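Local coordinates for gifsy-2 prophage ATP-binding sugar transporter-like protein (Salmonella typhimurium LT2, PDB 2PP6) that is of uncertain function, possibly binding ATP in connection with sugar transport, and folds as a small antiparallel beta barrel following a long N-terminal helix, at residues N54-S59 against N86-L91; F23-N28 against V36-F41; N30-I35 against S59-P64. One frame throughout, in Å; residues are numbered along the deposited sequence.

Contact 1: residues N54-S59 against N86-L91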
# COMPACT_ATOMS: atom_id res chain seq x y z
N ASN A 54 -9.26 25.16 6.28
CA ASN A 54 -9.77 23.99 5.57
C ASN A 54 -9.35 22.68 6.24
O ASN A 54 -8.19 22.50 6.56
CB ASN A 54 -9.28 24.04 4.12
CG ASN A 54 -10.35 23.64 3.15
OD1 ASN A 54 -10.60 22.46 2.93
ND2 ASN A 54 -11.01 24.63 2.57
N VAL A 55 -10.29 21.76 6.45
CA VAL A 55 -9.95 20.50 7.12
C VAL A 55 -10.82 19.35 6.65
O VAL A 55 -11.96 19.55 6.25
CB VAL A 55 -10.18 20.60 8.63
CG1 VAL A 55 -9.58 21.88 9.17
CG2 VAL A 55 -11.67 20.54 8.93
N VAL A 56 -10.29 18.13 6.72
CA VAL A 56 -11.11 16.99 6.35
C VAL A 56 -11.40 16.17 7.61
O VAL A 56 -10.53 15.99 8.47
CB VAL A 56 -10.48 16.15 5.22
CG1 VAL A 56 -9.29 16.85 4.65
CG2 VAL A 56 -10.16 14.78 5.70
N VAL A 57 -12.64 15.71 7.74
CA VAL A 57 -13.11 14.97 8.90
C VAL A 57 -12.87 13.47 8.83
O VAL A 57 -13.39 12.79 7.96
CB VAL A 57 -14.62 15.23 9.08
CG1 VAL A 57 -15.13 14.56 10.36
CG2 VAL A 57 -14.87 16.72 9.14
N PHE A 58 -12.11 12.95 9.78
CA PHE A 58 -11.82 11.52 9.79
C PHE A 58 -12.74 10.64 10.62
O PHE A 58 -13.01 9.51 10.24
CB PHE A 58 -10.37 11.29 10.20
CG PHE A 58 -9.38 11.53 9.09
CD1 PHE A 58 -8.62 10.48 8.59
CD2 PHE A 58 -9.22 12.80 8.54
CE1 PHE A 58 -7.71 10.70 7.55
CE2 PHE A 58 -8.31 13.02 7.51
CZ PHE A 58 -7.56 11.98 7.01
N SER A 59 -13.25 11.16 11.73
CA SER A 59 -14.15 10.37 12.57
C SER A 59 -15.40 10.00 11.78
O SER A 59 -15.86 10.78 10.94
CB SER A 59 -14.53 11.18 13.80
OG SER A 59 -13.36 11.58 14.50
N ASN A 86 -11.63 12.06 -1.04
CA ASN A 86 -11.58 10.61 -0.98
C ASN A 86 -12.74 10.14 -0.12
O ASN A 86 -12.58 9.28 0.76
CB ASN A 86 -10.26 10.15 -0.39
CG ASN A 86 -9.07 10.68 -1.15
OD1 ASN A 86 -8.87 11.89 -1.24
ND2 ASN A 86 -8.28 9.78 -1.71
N GLY A 87 -13.91 10.74 -0.36
CA GLY A 87 -15.10 10.37 0.37
C GLY A 87 -15.25 10.94 1.77
O GLY A 87 -16.18 10.57 2.47
N LYS A 88 -14.34 11.82 2.18
CA LYS A 88 -14.45 12.40 3.51
C LYS A 88 -14.80 13.86 3.43
O LYS A 88 -14.38 14.59 2.55
CB LYS A 88 -13.16 12.25 4.29
CG LYS A 88 -12.79 10.83 4.50
CD LYS A 88 -11.75 10.72 5.57
CE LYS A 88 -10.91 9.51 5.35
NZ LYS A 88 -10.22 9.67 4.03
N PRO A 89 -15.60 14.32 4.39
CA PRO A 89 -16.01 15.72 4.41
C PRO A 89 -14.84 16.69 4.48
O PRO A 89 -14.05 16.65 5.40
CB PRO A 89 -16.86 15.81 5.67
CG PRO A 89 -17.35 14.42 5.87
CD PRO A 89 -16.14 13.59 5.54
N GLN A 90 -14.71 17.56 3.49
CA GLN A 90 -13.67 18.55 3.56
C GLN A 90 -14.42 19.84 3.85
O GLN A 90 -15.16 20.32 2.99
CB GLN A 90 -12.92 18.68 2.26
CG GLN A 90 -12.09 19.92 2.29
CD GLN A 90 -11.19 20.03 1.12
OE1 GLN A 90 -10.20 19.32 1.02
NE2 GLN A 90 -11.53 20.92 0.19
N LEU A 91 -14.24 20.39 5.05
CA LEU A 91 -14.94 21.60 5.46
C LEU A 91 -14.18 22.92 5.31
O LEU A 91 -12.98 23.02 5.61
CB LEU A 91 -15.38 21.45 6.91
CG LEU A 91 -15.90 20.08 7.37
CD1 LEU A 91 -16.36 20.17 8.83
CD2 LEU A 91 -17.05 19.63 6.47

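Contact 2: residues F23-N28 against V36-F41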
# COMPACT_ATOMS: atom_id res chain seq x y z
N PHE A 23 -1.59 13.27 12.44
CA PHE A 23 -1.89 14.68 12.29
C PHE A 23 -3.28 15.11 12.80
O PHE A 23 -3.58 16.30 12.88
CB PHE A 23 -1.75 15.08 10.82
CG PHE A 23 -0.55 14.45 10.14
CD1 PHE A 23 0.74 14.68 10.61
CD2 PHE A 23 -0.72 13.62 9.04
CE1 PHE A 23 1.84 14.08 10.01
CE2 PHE A 23 0.38 13.02 8.42
CZ PHE A 23 1.66 13.25 8.91
N GLY A 24 -4.12 14.15 13.15
CA GLY A 24 -5.44 14.50 13.63
C GLY A 24 -5.51 15.45 14.83
O GLY A 24 -4.66 15.42 15.72
N MSE A 25 -6.54 16.29 14.84
CA MSE A 25 -6.79 17.23 15.93
C MSE A 25 -8.14 16.86 16.52
O MSE A 25 -8.99 16.32 15.81
CB MSE A 25 -6.91 18.65 15.44
CG MSE A 25 -5.65 19.28 14.98
SE MSE A 25 -6.07 21.12 14.66
CE MSE A 25 -7.28 20.89 13.17
N LYS A 26 -8.32 17.16 17.80
CA LYS A 26 -9.59 16.89 18.48
C LYS A 26 -10.39 18.16 18.32
O LYS A 26 -9.94 19.26 18.66
CB LYS A 26 -9.33 16.56 19.94
CG LYS A 26 -10.56 16.50 20.82
CD LYS A 26 -11.33 15.24 20.62
CE LYS A 26 -11.52 14.55 21.96
NZ LYS A 26 -12.12 15.47 22.95
N VAL A 27 -11.59 18.03 17.79
CA VAL A 27 -12.36 19.22 17.50
C VAL A 27 -13.84 18.98 17.74
O VAL A 27 -14.32 17.86 17.65
CB VAL A 27 -12.07 19.62 16.03
CG1 VAL A 27 -13.32 19.51 15.17
CG2 VAL A 27 -11.46 20.97 15.98
N ASN A 28 -14.57 20.05 18.05
CA ASN A 28 -15.99 19.91 18.30
C ASN A 28 -16.79 20.49 17.15
O ASN A 28 -16.64 21.66 16.82
CB ASN A 28 -16.37 20.59 19.61
CG ASN A 28 -17.79 20.28 20.05
OD1 ASN A 28 -18.76 20.76 19.46
ND2 ASN A 28 -17.92 19.46 21.10
N VAL A 36 -10.05 15.71 13.16
CA VAL A 36 -9.98 16.37 11.88
C VAL A 36 -8.51 16.57 11.53
O VAL A 36 -7.66 16.59 12.40
CB VAL A 36 -10.78 17.70 12.00
CG1 VAL A 36 -9.85 18.90 11.97
CG2 VAL A 36 -11.86 17.75 10.94
N VAL A 37 -8.19 16.68 10.25
CA VAL A 37 -6.80 16.91 9.89
C VAL A 37 -6.74 18.11 8.96
O VAL A 37 -7.49 18.19 7.99
CB VAL A 37 -6.17 15.66 9.21
CG1 VAL A 37 -4.78 15.99 8.70
CG2 VAL A 37 -6.09 14.51 10.21
N GLU A 38 -5.86 19.06 9.29
CA GLU A 38 -5.69 20.26 8.48
C GLU A 38 -5.28 19.89 7.06
O GLU A 38 -4.46 18.99 6.86
CB GLU A 38 -4.66 21.19 9.12
CG GLU A 38 -5.10 21.64 10.50
CD GLU A 38 -4.70 23.07 10.83
OE1 GLU A 38 -5.05 24.00 10.05
OE2 GLU A 38 -4.03 23.27 11.87
N SER A 39 -5.86 20.57 6.08
CA SER A 39 -5.56 20.29 4.68
C SER A 39 -4.12 20.55 4.32
O SER A 39 -3.64 20.09 3.29
CB SER A 39 -6.48 21.09 3.77
OG SER A 39 -7.79 20.55 3.80
N ASP A 40 -3.42 21.30 5.16
CA ASP A 40 -2.02 21.61 4.91
C ASP A 40 -1.28 20.28 4.75
O ASP A 40 -0.54 20.09 3.80
CB ASP A 40 -1.43 22.38 6.08
CG ASP A 40 -2.33 23.51 6.55
OD1 ASP A 40 -1.93 24.25 7.48
OD2 ASP A 40 -3.45 23.67 6.00
N PHE A 41 -1.53 19.37 5.68
CA PHE A 41 -0.89 18.05 5.70
C PHE A 41 -1.30 17.08 4.60
O PHE A 41 -0.68 16.02 4.46
CB PHE A 41 -1.18 17.37 7.03
CG PHE A 41 -0.69 18.13 8.22
CD1 PHE A 41 0.63 18.02 8.63
CD2 PHE A 41 -1.56 18.94 8.95
CE1 PHE A 41 1.08 18.72 9.74
CE2 PHE A 41 -1.11 19.64 10.06
CZ PHE A 41 0.21 19.53 10.46
O HOH W 1 -4.25 18.45 11.23

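Contact 3: residues N30-I35 against S59-P64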
# COMPACT_ATOMS: atom_id res chain seq x y z
N ASN A 30 -20.69 20.94 15.81
CA ASN A 30 -22.09 20.92 16.20
C ASN A 30 -22.37 20.08 17.44
O ASN A 30 -23.29 19.27 17.47
CB ASN A 30 -22.96 20.44 15.05
CG ASN A 30 -24.39 20.83 15.24
OD1 ASN A 30 -24.67 21.96 15.64
ND2 ASN A 30 -25.31 19.92 14.95
N GLY A 31 -21.57 20.26 18.48
CA GLY A 31 -21.80 19.53 19.71
C GLY A 31 -21.16 18.16 19.84
O GLY A 31 -21.25 17.57 20.91
N THR A 32 -20.53 17.66 18.78
CA THR A 32 -19.89 16.35 18.82
C THR A 32 -18.38 16.46 18.64
O THR A 32 -17.89 17.12 17.72
CB THR A 32 -20.41 15.42 17.71
OG1 THR A 32 -21.84 15.44 17.66
CG2 THR A 32 -19.96 14.00 17.96
N ASP A 33 -17.64 15.79 19.52
CA ASP A 33 -16.19 15.80 19.42
C ASP A 33 -15.75 14.81 18.36
O ASP A 33 -16.32 13.74 18.23
CB ASP A 33 -15.58 15.46 20.77
CG ASP A 33 -15.90 16.50 21.82
OD1 ASP A 33 -15.81 17.72 21.50
OD2 ASP A 33 -16.24 16.11 22.96
N CYS A 34 -14.73 15.17 17.59
CA CYS A 34 -14.24 14.30 16.53
C CYS A 34 -12.84 14.69 16.04
O CYS A 34 -12.31 15.74 16.41
CB CYS A 34 -15.21 14.33 15.35
SG CYS A 34 -15.47 15.98 14.71
N ILE A 35 -12.25 13.85 15.20
CA ILE A 35 -10.90 14.12 14.72
C ILE A 35 -10.87 14.70 13.31
O ILE A 35 -11.55 14.24 12.38
CB ILE A 35 -9.99 12.83 14.79
CG1 ILE A 35 -9.43 12.66 16.20
CG2 ILE A 35 -8.78 12.98 13.87
CD1 ILE A 35 -10.43 12.66 17.29
N SER A 59 -13.25 11.16 11.73
CA SER A 59 -14.15 10.37 12.57
C SER A 59 -15.40 10.00 11.78
O SER A 59 -15.86 10.78 10.94
CB SER A 59 -14.53 11.18 13.80
OG SER A 59 -13.36 11.58 14.50
N GLY A 60 -15.95 8.81 12.04
CA GLY A 60 -17.14 8.40 11.32
C GLY A 60 -18.41 8.63 12.11
O GLY A 60 -19.48 8.20 11.70
N ASN A 61 -18.30 9.32 13.24
CA ASN A 61 -19.46 9.53 14.09
C ASN A 61 -20.12 10.90 13.97
O ASN A 61 -20.97 11.24 14.77
CB ASN A 61 -19.11 9.24 15.55
CG ASN A 61 -18.14 10.26 16.14
OD1 ASN A 61 -17.15 10.61 15.52
ND2 ASN A 61 -18.42 10.71 17.36
N VAL A 62 -19.73 11.67 12.95
CA VAL A 62 -20.31 12.99 12.70
C VAL A 62 -20.68 13.17 11.24
O VAL A 62 -20.11 12.51 10.36
CB VAL A 62 -19.35 14.16 13.07
CG1 VAL A 62 -19.07 14.18 14.55
CG2 VAL A 62 -18.05 14.03 12.31
N ILE A 63 -21.64 14.05 11.00
CA ILE A 63 -22.08 14.40 9.64
C ILE A 63 -22.12 15.92 9.63
O ILE A 63 -23.15 16.53 9.92
CB ILE A 63 -23.50 13.89 9.31
CG1 ILE A 63 -24.12 13.22 10.53
CG2 ILE A 63 -23.43 12.92 8.15
CD1 ILE A 63 -25.52 12.72 10.30
N PRO A 64 -20.99 16.57 9.30
CA PRO A 64 -20.94 18.03 9.28
C PRO A 64 -21.89 18.68 8.28
O PRO A 64 -22.22 18.11 7.25
CB PRO A 64 -19.47 18.31 8.97
CG PRO A 64 -19.07 17.14 8.14
CD PRO A 64 -19.70 15.99 8.88

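Contact 1: residues N54-S59 against N86-L91
Val55 and Val56 of strand 53-57 pair with Leu91 and Gln90 of strand 88-95 in the closed antiparallel barrel, a compact example of how one strand pair can serve two different faces. Val55 and Leu91 form a hydrogen-bonded pair: Val55 N donates to Leu91 O at 3.1 Å, and Leu91 N returns a bond to Val55 O at 2.7 Å. Two residues further on, Val57 N reaches Pro89 O at 2.9 Å. Proline has no N-H to give back, so this end of the ladder is held through its carbonyl. Between the bonded positions Val56 and Gln90 form the non-hydrogen-bonded pair, and the short strand axes run at 161° to each other.

Val57 uses one methyl for most of its contact. Its CG2 lies anti to the carbonyl carbon (CG1 takes the place anti to N, chi1 -175°), and from there it meets Leu91 CD1 at 3.8 Å and the Pro89 ring at CB, 4.1 Å away. Val55 CG2 touches Leu91 CB more loosely, and Val36 and Pro64 continue this apolar layer.

Just past the end of strand 53-57, Phe58 receives the Lys88 chain over one face of its ring. Lys88 CD stands over the centre, 4.2 Å from the centroid, as a CH-pi contact, while the bend at chi4 carries NZ off to one side, making an off-centre cation-pi contact at 4.8 Å. A long, weak ion pair with Asp16 gives the ammonium a second partner, on the helix 2-23 that also packs against Phe58. At the other end, the amides of Asn54 and Gln90 stand nearly perpendicular without bonding. The whole is an antiparallel strand pair of a closed beta barrel, with a CH-pi and cation-pi contact where Phe58 meets helix 2-23.

Contact 2: residues F23-N28 against V36-F41
Phe23 and Phe41 lay their rings almost parallel, 9° between planes, but strongly offset, with little of one ring above the other and centroids 5.0 Å from each other. Over one face of the Phe23 ring comes the near side of Phe41, CD1 lying 3.9 Å from Phe23 CD1. Phe41 in turn receives Phe23 CB over one face, displaced toward the rim, while Glu38 O lies in its plane at the edge. Ser1 of the second subunit, probably a cloning remnant at the chain start, packs on both phenylalanines in the crystallised assembly.

Phe23 ends helix 2-23, and its CB also touches Val37 CG1 at 3.8 Å. A water completes this corner, donating to Phe23 O at 2.8 Å and accepting from Glu38 N; it links the helix end to strand 32-38. Gly24 leaves the helical conformation and lies against Val37 CG2, the branch beside the backbone N because CG1 is anti to it (chi1 173°).

Met25 and Val36 are paired through the backbone: Met25 N donates to Val36 O at 2.7 Å and Val36 N to Met25 O at 2.9 Å, a reciprocal hydrogen-bonded antiparallel pair. The side chain of Met25, modelled as selenomethionine, bends at chi3 and brings its terminal CE alongside Val36 CG1 and Glu38 CG, each 3.5 Å away. The Glu38 carboxylate has its main partner in Arg73, which forms a salt bridge with OE2 and also touches Met25. Val27 and Val36 meet more distantly. The short strand axes diverge at 115°, consistent with the strong twist and coiling of a small barrel. Together these contacts make a helix-to-strand junction that opens directly into a twisted beta hairpin, 25-29 with 32-38.

Contact 3: residues N30-I35 against S59-P64
Ile35 and Ser59 make the main polar link in this surface contact, in which the loop after strand 53-57 continues alongside strand 32-38 at the protein surface. The segment 59-64 has no regular structure, so the strand here is met by side chains in place of a backbone ladder. Ile35 N donates to Ser59 OG at 2.6 Å, and the bond is nearly straight, 173° at the hydrogen. The hydroxyl is brought there by its position beside the serine's own backbone N (chi1 -57°), which also puts Ser59 OG 3.4 Å from Cys34 CB. Ile35 O is taken by the backbone N of Phe58, so both polar backbone atoms of Ile35 find partners in successive residues.

Most of the rest is apolar. Val62 pushes CG1 between two residues of the strand, meeting Thr32 CG2 at 3.5 Å and Cys34 CB at 3.9 Å. Its other methyl, CG2, stands 4.0 Å from Cys34 SG. Thr32 and Val62 run past each other in opposite directions, touching methyl to methyl. Asn61 brings its amide in from the same loop, ND2 lying 3.7 Å from Thr32 CG2 without a hydrogen bond across the contact. Asp33 points away from the loop and is held instead by Asn28 across the hairpin.

Chemically, Ile35 gives its C=O to Phe58 N and its N-H to Ser59 OG, a hydroxyl where a regular ladder would use a carbonyl; one straight hydrogen bond and the methyl contacts of Val62 join loop and strand, with no backbone-to-backbone bond between the two segments.

In the fold
Contacts 1 and 2 are strand pairs of one sheet, 53-57 with 88-95 and 25-29 with 32-38, and contact 3 lays a loop against strand 32-38. Contacts 1 and 2, centres about 9 Å apart, are stitched by the ladder between them, with Val56 O 3.0 Å from Val37 N and Asn54 O 3.1 Å from Ser39 N. Contact 3 shares Ser59 with contact 1, and its Pro64 packs on Pro89 and Leu91. It also shares strand 32-38 with contact 2, whose hairpin continues through Val27 O to Cys34 N at 2.7 Å. Contacts 1 and 2 both touch the second subunit. The possible ATP-binding role cannot be placed at any of the three.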